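Local coordinates for protein KLLA0E08119p (Kluyveromyces lactis, PDB 3VA7) that forms the urea carboxylase part of a larger enzyme that probably carboxylates urea with bicarbonate and ATP through biotin and hydrolyses the urea-1-carboxylate formed, at residues F31-I36 / G54-A59; M47-R52 / D336-M341. One frame throughout, in Å; residues are numbered along the deposited sequence.

Contact 1: residues F31-I36 / G54-A59; sequences FETVLI and GIKSVA
With chi1 at 178° and -176°, Leu35 and Val58 turn their CG and CG1 atoms away from the backbone nitrogens, and Leu35 CD1 comes to rest 3.8 Å from Val58 CG1. The same face carries Thr33 and Lys56, whose side chains run alongside each other: the Thr33 CG2 methyl lies 3.5 Å from Lys56 CB, and the lysine chain, bent at chi2 and chi3, brings its CE back against that methyl as well. Val34, on the face of Ser57, makes a diagonal contact instead, its CG2 meeting CG2 of Ile55, the residue before the strand, at 3.7 Å. The Thr33/Lys56 and Leu35/Val58 pairs follow from a parallel register in which strands 33-36 and 56-61 are joined by helix 40-53 as a beta-alpha-beta unit of the biotin carboxylase N-terminal domain. Four backbone bonds fix that register. Lys56 N donates to Glu32 O at 2.8 Å, and Lys56 O accepts from Val34 N; one step on, Val58 N donates to Val34 O at 3.0 Å, while Ile36 N reaches Val58 O at 2.9 Å. Strand 106-108 flanks 33-36 and strand 76-79 flanks 56-61, so both lie inside the five-stranded parallel sheet. Leu35 packs onto Ile95, Ala98 and Ala99 of helix 92-101, whereas Ile55 and Ser57 touch Leu50 of helix 40-53.

Contact 2: residues M47-R52 / D336-M341; sequences MKTLKR and DLVEWM
The axes of helix segments 47-52 and 337-341 approach to 9.5 Å at a crossing angle of -65°, with the CA atoms of Thr49 and Glu339 nearest across the gap. Polar groups at the start of the second helix carry the contact: Asp336 is its N-cap, and Arg52, Asp336 and Glu339 form a salt-bridge network within the biotin carboxylation region. Asp336 divides its carboxylate between two tasks. OD2 takes the capping bond from Glu339 N from well above the carboxylate plane, and it also pairs with Arg45 of helix 40-53. OD1 reaches across to that helix and accepts from two donors, Thr49 OG1 on the syn side at 2.7 Å and Arg52 NH2 on the anti side, somewhat out of the carboxylate plane, also at 2.7 Å. Bonds to both oxygens would restrict rotation of the carboxylate. Thr49 places OG1 beside its own backbone N (chi1 -70°), where it also bonds Arg45, and leaves CG2 to pack 3.9 Å from Val338 CG1. Arg52 extends through chi1 and chi2 and bends at chi3, presenting NH2 edge-on to both acids, whose carboxylate planes are steeply turned from the guanidinium. The two nearby carboxylates would be expected to stabilise the protonated guanidinium. Glu339, fully extended, places OE2 near the guanidinium plane, and Arg52 NH2 approaches OE2 from above the carboxylate plane at 3.1 Å, with an N-H...O angle of 166°.

Overall arrangement
Helix 40-53 relates the two contacts, whose centres lie about 10 Å apart. In contact 1 it is the connection between the paired strands; in contact 2 a different side, through Thr49 and Arg52, meets helix 337-345, some 280 residues later in the chain. Contact 1 is mostly buried, with Glu32 and Lys56 exposed at its start, and is held by regular backbone bonds and aliphatic packing over 484 Å². Contact 2 is partly buried and smaller, 216 Å², and relies on charged side chains around a helix start, with a little aliphatic packing round Thr49. Between them lie Met47 and Leu50, which pack on the sheet: Met47 CE is 3.5 Å from Ile36 CG1, and Leu50 CD1 is 3.5 Å from Ser57 CB.

Contact 1: residues F31-I36 / G54-A59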
ATOM      1  N   PHE A  31     -25.192   6.919 -36.429  1.00 47.26           N
ATOM      2  CA  PHE A  31     -24.184   5.903 -36.714  1.00 46.03           C
ATOM      3  C   PHE A  31     -24.465   4.697 -35.810  1.00 45.23           C
ATOM      4  O   PHE A  31     -25.058   4.834 -34.745  1.00 44.34           O
ATOM      5  CB  PHE A  31     -22.768   6.393 -36.408  1.00 45.80           C
ATOM      6  CG  PHE A  31     -22.330   7.605 -37.178  1.00 46.38           C
ATOM      7  CD1 PHE A  31     -21.917   7.499 -38.509  1.00 44.59           C
ATOM      8  CD2 PHE A  31     -22.259   8.851 -36.549  1.00 45.05           C
ATOM      9  CE1 PHE A  31     -21.487   8.617 -39.206  1.00 43.06           C
ATOM     10  CE2 PHE A  31     -21.816   9.963 -37.239  1.00 44.29           C
ATOM     11  CZ  PHE A  31     -21.428   9.841 -38.584  1.00 43.95           C
ATOM     12  N   GLU A  32     -24.019   3.528 -36.251  1.00 44.43           N
ATOM     13  CA  GLU A  32     -24.359   2.285 -35.620  1.00 44.28           C
ATOM     14  C   GLU A  32     -23.225   1.934 -34.648  1.00 42.76           C
ATOM     15  O   GLU A  32     -23.452   1.679 -33.469  1.00 42.11           O
ATOM     16  CB  GLU A  32     -24.555   1.223 -36.715  1.00 45.34           C
ATOM     17  CG  GLU A  32     -25.762   0.285 -36.555  1.00 50.82           C
ATOM     18  CD  GLU A  32     -27.072   1.026 -36.234  1.00 57.09           C
ATOM     19  OE1 GLU A  32     -27.411   1.962 -37.003  1.00 57.46           O
ATOM     20  OE2 GLU A  32     -27.760   0.665 -35.221  1.00 59.25           O
ATOM     21  N   THR A  33     -21.994   1.953 -35.147  1.00 41.14           N
ATOM     22  CA  THR A  33     -20.840   1.786 -34.300  1.00 39.92           C
ATOM     23  C   THR A  33     -19.893   2.980 -34.581  1.00 38.41           C
ATOM     24  O   THR A  33     -19.779   3.409 -35.729  1.00 38.66           O
ATOM     25  CB  THR A  33     -20.174   0.363 -34.485  1.00 40.07           C
ATOM     26  OG1 THR A  33     -19.599   0.260 -35.772  1.00 43.81           O
ATOM     27  CG2 THR A  33     -21.183  -0.741 -34.443  1.00 39.73           C
ATOM     28  N   VAL A  34     -19.262   3.530 -33.538  1.00 35.78           N
ATOM     29  CA  VAL A  34     -18.385   4.708 -33.621  1.00 33.63           C
ATOM     30  C   VAL A  34     -17.073   4.409 -32.871  1.00 32.86           C
ATOM     31  O   VAL A  34     -17.118   3.954 -31.759  1.00 31.98           O
ATOM     32  CB  VAL A  34     -19.060   5.989 -32.967  1.00 33.35           C
ATOM     33  CG1 VAL A  34     -18.042   7.086 -32.729  1.00 33.30           C
ATOM     34  CG2 VAL A  34     -20.186   6.552 -33.790  1.00 31.02           C
ATOM     35  N   LEU A  35     -15.906   4.663 -33.462  1.00 33.09           N
ATOM     36  CA  LEU A  35     -14.617   4.468 -32.747  1.00 33.53           C
ATOM     37  C   LEU A  35     -14.098   5.772 -32.124  1.00 33.34           C
ATOM     38  O   LEU A  35     -14.259   6.834 -32.739  1.00 33.67           O
ATOM     39  CB  LEU A  35     -13.570   3.941 -33.704  1.00 33.68           C
ATOM     40  CG  LEU A  35     -12.135   3.713 -33.208  1.00 34.84           C
ATOM     41  CD1 LEU A  35     -11.664   2.422 -33.886  1.00 31.14           C
ATOM     42  CD2 LEU A  35     -11.141   4.940 -33.440  1.00 31.27           C
ATOM     43  N   ILE A  36     -13.492   5.700 -30.932  1.00 32.47           N
ATOM     44  CA  ILE A  36     -12.944   6.899 -30.290  1.00 32.20           C
ATOM     45  C   ILE A  36     -11.457   6.882 -30.428  1.00 32.64           C
ATOM     46  O   ILE A  36     -10.776   6.055 -29.799  1.00 32.41           O
ATOM     47  CB  ILE A  36     -13.120   6.946 -28.747  1.00 32.58           C
ATOM     48  CG1 ILE A  36     -14.452   6.360 -28.235  1.00 32.12           C
ATOM     49  CG2 ILE A  36     -12.756   8.318 -28.186  1.00 32.43           C
ATOM     50  CD1 ILE A  36     -15.611   6.734 -28.901  1.00 31.14           C
ATOM     51  N   GLY A  54     -27.463   4.556 -27.800  1.00 32.40           N
ATOM     52  CA  GLY A  54     -27.686   3.215 -28.318  1.00 31.76           C
ATOM     53  C   GLY A  54     -26.757   2.913 -29.480  1.00 32.78           C
ATOM     54  O   GLY A  54     -27.053   2.024 -30.307  1.00 33.18           O
ATOM     55  N   ILE A  55     -25.644   3.663 -29.536  1.00 32.76           N
ATOM     56  CA  ILE A  55     -24.587   3.533 -30.517  1.00 32.88           C
ATOM     57  C   ILE A  55     -23.408   2.716 -29.972  1.00 34.30           C
ATOM     58  O   ILE A  55     -22.882   3.010 -28.895  1.00 35.06           O
ATOM     59  CB  ILE A  55     -24.034   4.903 -30.889  1.00 32.55           C
ATOM     60  CG1 ILE A  55     -25.151   5.821 -31.416  1.00 32.73           C
ATOM     61  CG2 ILE A  55     -22.880   4.768 -31.888  1.00 30.14           C
ATOM     62  CD1 ILE A  55     -24.650   7.225 -31.778  1.00 30.57           C
ATOM     63  N   LYS A  56     -22.974   1.712 -30.723  1.00 34.53           N
ATOM     64  CA  LYS A  56     -21.955   0.834 -30.233  1.00 35.19           C
ATOM     65  C   LYS A  56     -20.666   1.604 -30.291  1.00 34.65           C
ATOM     66  O   LYS A  56     -20.469   2.343 -31.223  1.00 35.52           O
ATOM     67  CB  LYS A  56     -21.929  -0.501 -31.016  1.00 35.87           C
ATOM     68  CG  LYS A  56     -22.900  -1.558 -30.378  1.00 39.23           C
ATOM     69  CD  LYS A  56     -23.668  -2.371 -31.428  1.00 49.12           C
ATOM     70  CE  LYS A  56     -22.735  -3.319 -32.319  1.00 54.93           C
ATOM     71  NZ  LYS A  56     -23.319  -3.935 -33.616  1.00 53.02           N
ATOM     72  N   SER A  57     -19.822   1.466 -29.269  1.00 33.56           N
ATOM     73  CA  SER A  57     -18.584   2.176 -29.185  1.00 31.90           C
ATOM     74  C   SER A  57     -17.377   1.263 -29.252  1.00 31.79           C
ATOM     75  O   SER A  57     -17.388   0.086 -28.825  1.00 31.70           O
ATOM     76  CB  SER A  57     -18.519   2.985 -27.896  1.00 32.23           C
ATOM     77  OG  SER A  57     -18.456   2.149 -26.763  1.00 32.88           O
ATOM     78  N   VAL A  58     -16.306   1.840 -29.777  1.00 30.91           N
ATOM     79  CA  VAL A  58     -15.053   1.154 -29.900  1.00 29.79           C
ATOM     80  C   VAL A  58     -13.913   1.944 -29.256  1.00 29.86           C
ATOM     81  O   VAL A  58     -13.647   3.098 -29.635  1.00 29.61           O
ATOM     82  CB  VAL A  58     -14.743   0.940 -31.368  1.00 29.47           C
ATOM     83  CG1 VAL A  58     -13.481   0.132 -31.482  1.00 29.94           C
ATOM     84  CG2 VAL A  58     -15.914   0.211 -32.045  1.00 27.56           C
ATOM     85  N   ALA A  59     -13.262   1.302 -28.288  1.00 29.77           N
ATOM     86  CA  ALA A  59     -12.049   1.801 -27.664  1.00 30.56           C
ATOM     87  C   ALA A  59     -10.816   1.484 -28.509  1.00 31.04           C
ATOM     88  O   ALA A  59     -10.834   0.527 -29.273  1.00 30.95           O
ATOM     89  CB  ALA A  59     -11.870   1.189 -26.268  1.00 29.01           C
TER

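Contact 2: residues M47-R52 / D336-M341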
ATOM      1  N   MET A  47     -18.073   8.095 -24.650  1.00 23.94           N
ATOM      2  CA  MET A  47     -18.822   6.821 -24.489  1.00 26.24           C
ATOM      3  C   MET A  47     -20.138   6.888 -23.711  1.00 27.08           C
ATOM      4  O   MET A  47     -21.037   6.101 -23.998  1.00 27.06           O
ATOM      5  CB  MET A  47     -17.937   5.721 -23.908  1.00 26.19           C
ATOM      6  CG  MET A  47     -16.777   5.377 -24.856  1.00 26.72           C
ATOM      7  SD  MET A  47     -15.578   4.261 -24.117  1.00 28.25           S
ATOM      8  CE  MET A  47     -14.310   4.321 -25.406  1.00 23.19           C
ATOM      9  N   LYS A  48     -20.273   7.807 -22.742  1.00 28.70           N
ATOM     10  CA  LYS A  48     -21.547   7.879 -22.017  1.00 30.06           C
ATOM     11  C   LYS A  48     -22.623   8.306 -22.988  1.00 29.28           C
ATOM     12  O   LYS A  48     -23.744   7.779 -22.949  1.00 30.08           O
ATOM     13  CB  LYS A  48     -21.547   8.902 -20.885  1.00 30.87           C
ATOM     14  CG  LYS A  48     -20.706   8.565 -19.715  1.00 34.64           C
ATOM     15  CD  LYS A  48     -21.263   9.225 -18.436  1.00 42.83           C
ATOM     16  CE  LYS A  48     -22.262  10.415 -18.678  1.00 45.19           C
ATOM     17  NZ  LYS A  48     -23.198  10.665 -17.485  1.00 44.47           N
ATOM     18  N   THR A  49     -22.274   9.249 -23.863  1.00 27.43           N
ATOM     19  CA  THR A  49     -23.246   9.771 -24.757  1.00 25.94           C
ATOM     20  C   THR A  49     -23.560   8.645 -25.718  1.00 27.20           C
ATOM     21  O   THR A  49     -24.745   8.351 -25.998  1.00 26.78           O
ATOM     22  CB  THR A  49     -22.714  11.001 -25.466  1.00 25.58           C
ATOM     23  OG1 THR A  49     -22.593  12.097 -24.538  1.00 23.18           O
ATOM     24  CG2 THR A  49     -23.606  11.377 -26.612  1.00 21.74           C
ATOM     25  N   LEU A  50     -22.513   7.991 -26.212  1.00 27.85           N
ATOM     26  CA  LEU A  50     -22.741   6.960 -27.200  1.00 30.13           C
ATOM     27  C   LEU A  50     -23.688   5.942 -26.616  1.00 31.95           C
ATOM     28  O   LEU A  50     -24.757   5.692 -27.184  1.00 33.19           O
ATOM     29  CB  LEU A  50     -21.447   6.295 -27.650  1.00 30.21           C
ATOM     30  CG  LEU A  50     -20.566   7.091 -28.636  1.00 30.22           C
ATOM     31  CD1 LEU A  50     -19.347   6.265 -28.899  1.00 30.54           C
ATOM     32  CD2 LEU A  50     -21.241   7.502 -29.959  1.00 21.87           C
ATOM     33  N   LYS A  51     -23.335   5.405 -25.444  1.00 33.31           N
ATOM     34  CA  LYS A  51     -24.228   4.505 -24.739  1.00 33.95           C
ATOM     35  C   LYS A  51     -25.660   5.035 -24.715  1.00 33.72           C
ATOM     36  O   LYS A  51     -26.554   4.332 -25.165  1.00 33.71           O
ATOM     37  CB  LYS A  51     -23.746   4.180 -23.323  1.00 34.21           C
ATOM     38  CG  LYS A  51     -24.651   3.159 -22.555  1.00 34.28           C
ATOM     39  CD  LYS A  51     -23.781   2.315 -21.569  1.00 41.86           C
ATOM     40  CE  LYS A  51     -24.534   1.694 -20.350  1.00 42.66           C
ATOM     41  NZ  LYS A  51     -24.432   2.542 -19.060  1.00 42.18           N
ATOM     42  N   ARG A  52     -25.872   6.246 -24.192  1.00 33.14           N
ATOM     43  CA  ARG A  52     -27.235   6.761 -24.052  1.00 33.56           C
ATOM     44  C   ARG A  52     -27.932   6.776 -25.402  1.00 34.37           C
ATOM     45  O   ARG A  52     -29.132   6.572 -25.469  1.00 34.42           O
ATOM     46  CB  ARG A  52     -27.262   8.144 -23.401  1.00 33.74           C
ATOM     47  CG  ARG A  52     -28.618   8.847 -23.437  1.00 34.02           C
ATOM     48  CD  ARG A  52     -28.623  10.202 -22.637  1.00 38.27           C
ATOM     49  NE  ARG A  52     -27.779  11.239 -23.275  1.00 39.12           N
ATOM     50  CZ  ARG A  52     -28.082  11.871 -24.417  1.00 37.67           C
ATOM     51  NH1 ARG A  52     -29.233  11.628 -25.072  1.00 35.12           N
ATOM     52  NH2 ARG A  52     -27.222  12.750 -24.915  1.00 36.09           N
ATOM     53  N   ASP A 336     -25.978  18.344 -25.013  1.00 27.33           N
ATOM     54  CA  ASP A 336     -24.901  17.417 -25.040  1.00 27.82           C
ATOM     55  C   ASP A 336     -24.175  17.700 -26.381  1.00 27.86           C
ATOM     56  O   ASP A 336     -24.643  17.294 -27.461  1.00 27.20           O
ATOM     57  CB  ASP A 336     -25.452  15.998 -24.924  1.00 27.95           C
ATOM     58  CG  ASP A 336     -24.381  14.918 -25.071  1.00 31.55           C
ATOM     59  OD1 ASP A 336     -24.699  13.757 -24.700  1.00 32.17           O
ATOM     60  OD2 ASP A 336     -23.241  15.193 -25.576  1.00 34.64           O
ATOM     61  N   LEU A 337     -23.029  18.384 -26.283  1.00 27.29           N
ATOM     62  CA  LEU A 337     -22.218  18.763 -27.452  1.00 26.88           C
ATOM     63  C   LEU A 337     -21.693  17.585 -28.305  1.00 26.93           C
ATOM     64  O   LEU A 337     -21.788  17.626 -29.519  1.00 27.95           O
ATOM     65  CB  LEU A 337     -21.077  19.663 -27.006  1.00 26.03           C
ATOM     66  CG  LEU A 337     -21.546  21.008 -26.433  1.00 26.45           C
ATOM     67  CD1 LEU A 337     -20.269  21.775 -26.138  1.00 26.25           C
ATOM     68  CD2 LEU A 337     -22.537  21.844 -27.402  1.00 20.76           C
ATOM     69  N   VAL A 338     -21.171  16.534 -27.686  1.00 27.02           N
ATOM     70  CA  VAL A 338     -20.873  15.275 -28.404  1.00 26.51           C
ATOM     71  C   VAL A 338     -22.078  14.771 -29.189  1.00 27.52           C
ATOM     72  O   VAL A 338     -21.927  14.317 -30.302  1.00 27.79           O
ATOM     73  CB  VAL A 338     -20.256  14.169 -27.478  1.00 25.70           C
ATOM     74  CG1 VAL A 338     -20.241  12.748 -28.137  1.00 25.53           C
ATOM     75  CG2 VAL A 338     -18.857  14.572 -27.009  1.00 21.38           C
ATOM     76  N   GLU A 339     -23.277  14.833 -28.624  1.00 29.93           N
ATOM     77  CA  GLU A 339     -24.466  14.315 -29.344  1.00 31.44           C
ATOM     78  C   GLU A 339     -24.635  15.124 -30.639  1.00 32.48           C
ATOM     79  O   GLU A 339     -24.735  14.548 -31.726  1.00 32.15           O
ATOM     80  CB  GLU A 339     -25.743  14.452 -28.513  1.00 31.70           C
ATOM     81  CG  GLU A 339     -27.001  13.974 -29.278  1.00 33.73           C
ATOM     82  CD  GLU A 339     -28.304  14.107 -28.496  1.00 34.45           C
ATOM     83  OE1 GLU A 339     -29.385  13.893 -29.097  1.00 39.70           O
ATOM     84  OE2 GLU A 339     -28.255  14.451 -27.305  1.00 35.40           O
ATOM     85  N   TRP A 340     -24.661  16.457 -30.487  1.00 32.64           N
ATOM     86  CA  TRP A 340     -24.673  17.385 -31.593  1.00 33.37           C
ATOM     87  C   TRP A 340     -23.602  17.077 -32.630  1.00 32.71           C
ATOM     88  O   TRP A 340     -23.910  16.906 -33.787  1.00 33.66           O
ATOM     89  CB  TRP A 340     -24.525  18.788 -31.070  1.00 33.69           C
ATOM     90  CG  TRP A 340     -25.803  19.401 -30.704  1.00 39.63           C
ATOM     91  CD1 TRP A 340     -26.762  18.903 -29.828  1.00 44.18           C
ATOM     92  CD2 TRP A 340     -26.327  20.637 -31.210  1.00 45.45           C
ATOM     93  NE1 TRP A 340     -27.858  19.760 -29.777  1.00 46.18           N
ATOM     94  CE2 TRP A 340     -27.609  20.837 -30.595  1.00 47.51           C
ATOM     95  CE3 TRP A 340     -25.847  21.599 -32.125  1.00 44.20           C
ATOM     96  CZ2 TRP A 340     -28.395  21.969 -30.867  1.00 48.78           C
ATOM     97  CZ3 TRP A 340     -26.600  22.721 -32.377  1.00 43.05           C
ATOM     98  CH2 TRP A 340     -27.868  22.899 -31.766  1.00 49.10           C
ATOM     99  N   MET A 341     -22.355  16.983 -32.225  1.00 32.01           N
ATOM    100  CA  MET A 341     -21.305  16.639 -33.151  1.00 32.02           C
ATOM    101  C   MET A 341     -21.703  15.381 -33.936  1.00 32.63           C
ATOM    102  O   MET A 341     -21.630  15.347 -35.173  1.00 33.62           O
ATOM    103  CB  MET A 341     -19.997  16.381 -32.411  1.00 31.74           C
ATOM    104  CG  MET A 341     -19.340  17.628 -31.746  1.00 32.40           C
ATOM    105  SD  MET A 341     -17.802  17.222 -30.881  1.00 36.18           S
ATOM    106  CE  MET A 341     -16.768  16.477 -32.119  1.00 30.96           C
TER